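Local coordinates for protein gamma-glutamyltransferase 1 Threonine peptidase. MEROPS family T03 (Pseudomonas nitroreducens, PDB 7D9W) that probably transfers or hydrolyses the gamma-glutamyl group of substrates such as glutathione, as a gamma-glutamyltransferase of the Ntn-hydrolase clan, at residues P88-Y93 with K248-M253. Residues are numbered along the deposited sequence; the frame is centred on the assembly and turned at random.
Sequences PYFLDY and KWREPM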
# COMPACT_ATOMS: atom_id res chain seq x y z
N PRO A 88 -0.42 -17.96 -9.34
CA PRO A 88 -0.37 -16.58 -8.87
C PRO A 88 -0.76 -15.57 -9.94
O PRO A 88 -0.54 -15.78 -11.14
CB PRO A 88 1.11 -16.41 -8.49
CG PRO A 88 1.81 -17.23 -9.55
CD PRO A 88 0.92 -18.45 -9.74
N TYR A 89 -1.35 -14.47 -9.49
CA TYR A 89 -1.75 -13.39 -10.37
C TYR A 89 -1.49 -12.05 -9.69
O TYR A 89 -1.40 -11.97 -8.46
CB TYR A 89 -3.23 -13.49 -10.77
CG TYR A 89 -3.59 -14.81 -11.39
CD1 TYR A 89 -4.01 -15.88 -10.61
CD2 TYR A 89 -3.50 -14.99 -12.76
CE1 TYR A 89 -4.34 -17.10 -11.19
CE2 TYR A 89 -3.83 -16.20 -13.34
CZ TYR A 89 -4.24 -17.25 -12.55
OH TYR A 89 -4.56 -18.44 -13.15
N PHE A 90 -1.39 -11.00 -10.49
CA PHE A 90 -1.20 -9.66 -9.96
C PHE A 90 -2.00 -8.68 -10.79
O PHE A 90 -1.91 -8.69 -12.02
CB PHE A 90 0.28 -9.25 -9.97
CG PHE A 90 0.51 -7.90 -9.36
CD1 PHE A 90 0.58 -7.75 -7.99
CD2 PHE A 90 0.64 -6.78 -10.16
CE1 PHE A 90 0.78 -6.52 -7.42
CE2 PHE A 90 0.84 -5.53 -9.60
CZ PHE A 90 0.92 -5.40 -8.23
N LEU A 91 -2.77 -7.82 -10.13
CA LEU A 91 -3.60 -6.83 -10.81
C LEU A 91 -3.16 -5.43 -10.38
O LEU A 91 -3.15 -5.12 -9.18
CB LEU A 91 -5.08 -7.04 -10.51
CG LEU A 91 -6.01 -6.05 -11.21
CD1 LEU A 91 -5.84 -6.14 -12.72
CD2 LEU A 91 -7.46 -6.30 -10.83
N ASP A 92 -2.83 -4.60 -11.36
CA ASP A 92 -2.34 -3.24 -11.15
C ASP A 92 -3.46 -2.28 -11.52
O ASP A 92 -3.76 -2.09 -12.70
CB ASP A 92 -1.08 -3.03 -12.00
CG ASP A 92 -0.65 -1.57 -12.12
OD1 ASP A 92 -1.39 -0.64 -11.75
OD2 ASP A 92 0.48 -1.36 -12.63
N TYR A 93 -4.07 -1.66 -10.51
CA TYR A 93 -5.05 -0.60 -10.71
C TYR A 93 -4.57 0.68 -10.05
O TYR A 93 -5.34 1.41 -9.42
CB TYR A 93 -6.44 -1.04 -10.24
CG TYR A 93 -6.60 -1.48 -8.80
CD1 TYR A 93 -6.43 -2.80 -8.43
CD2 TYR A 93 -6.99 -0.57 -7.84
CE1 TYR A 93 -6.62 -3.20 -7.11
CE2 TYR A 93 -7.19 -0.95 -6.53
CZ TYR A 93 -7.00 -2.27 -6.17
OH TYR A 93 -7.19 -2.64 -4.86
N LYS A 248 -4.17 -3.17 -15.26
CA LYS A 248 -3.21 -4.00 -15.98
C LYS A 248 -2.88 -5.24 -15.17
O LYS A 248 -2.42 -5.13 -14.02
CB LYS A 248 -1.93 -3.21 -16.29
CG LYS A 248 -2.14 -2.08 -17.29
CD LYS A 248 -0.81 -1.53 -17.81
CE LYS A 248 -0.99 -0.77 -19.12
NZ LYS A 248 0.31 -0.62 -19.84
N TRP A 249 -3.12 -6.42 -15.75
CA TRP A 249 -2.59 -7.65 -15.18
C TRP A 249 -1.10 -7.74 -15.49
O TRP A 249 -0.66 -7.38 -16.59
CB TRP A 249 -3.31 -8.87 -15.74
CG TRP A 249 -4.76 -8.96 -15.40
CD1 TRP A 249 -5.81 -8.53 -16.15
CD2 TRP A 249 -5.34 -9.54 -14.21
NE1 TRP A 249 -7.00 -8.79 -15.52
CE2 TRP A 249 -6.74 -9.41 -14.33
CE3 TRP A 249 -4.81 -10.15 -13.07
CZ2 TRP A 249 -7.61 -9.87 -13.34
CZ3 TRP A 249 -5.68 -10.60 -12.09
CH2 TRP A 249 -7.06 -10.46 -12.24
N ARG A 250 -0.32 -8.21 -14.51
CA ARG A 250 1.12 -8.35 -14.68
C ARG A 250 1.59 -9.65 -14.04
O ARG A 250 0.93 -10.22 -13.17
CB ARG A 250 1.88 -7.19 -14.04
CG ARG A 250 1.43 -5.82 -14.48
CD ARG A 250 2.34 -4.80 -13.87
NE ARG A 250 1.93 -3.41 -14.07
CZ ARG A 250 2.27 -2.67 -15.12
NH1 ARG A 250 2.98 -3.18 -16.11
NH2 ARG A 250 1.87 -1.41 -15.19
N GLU A 251 2.77 -10.10 -14.47
CA GLU A 251 3.41 -11.22 -13.80
C GLU A 251 3.85 -10.78 -12.41
O GLU A 251 4.55 -9.77 -12.28
CB GLU A 251 4.61 -11.71 -14.61
N PRO A 252 3.46 -11.49 -11.35
CA PRO A 252 3.89 -11.08 -10.01
C PRO A 252 5.38 -11.36 -9.83
O PRO A 252 5.97 -12.22 -10.48
CB PRO A 252 3.04 -11.94 -9.07
CG PRO A 252 2.70 -13.15 -9.87
CD PRO A 252 2.65 -12.72 -11.33
N MET A 253 5.98 -10.59 -8.92
CA MET A 253 7.35 -10.85 -8.50
C MET A 253 7.38 -12.15 -7.71
O MET A 253 6.59 -12.34 -6.78
CB MET A 253 7.85 -9.69 -7.64
CG MET A 253 9.24 -9.84 -7.05
SD MET A 253 10.56 -9.95 -8.26
CE MET A 253 10.38 -8.33 -9.02
O HOH W 1 -1.34 -11.72 -13.37
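Two inner strands of the antiparallel sheet 77-84, 87-93, 248-257 and 260-264 meet where D92 and K248 pair through both backbone bonds, D92 N to K248 O (2.7 Å) and K248 N to D92 O (2.8 Å). R250 N reaches F90 O (3.0 Å), but where 248-257 is interrupted the return link is one water, which accepts from F90 N and donates to R250 O. P252 packs its CB on F90 CB and its CG on P88 CB. On the face of L91 and W249, L91 CD1 sits over the indole, 3.8 Å from the five-membered-ring centroid; CG anti to the backbone N (chi1 -179°) and chi2 near +60° bring the methyl there. On the other face R250 grips D92 side-on: NE and NH2 both lie 2.9 Å from OD2, which is in the guanidinium plane and takes NE on its anti lone pair. D92 OD1 is held by R94 N and a salt bridge to R69 of the other protein chain. A leucine in place of R250 would probably strip D92 OD2 of both donors, leaving OD1 the carboxylate's hold. The antiparallel sheet is consistent with one of the two stacked in the alpha-beta-beta-alpha sandwich of Ntn hydrolases.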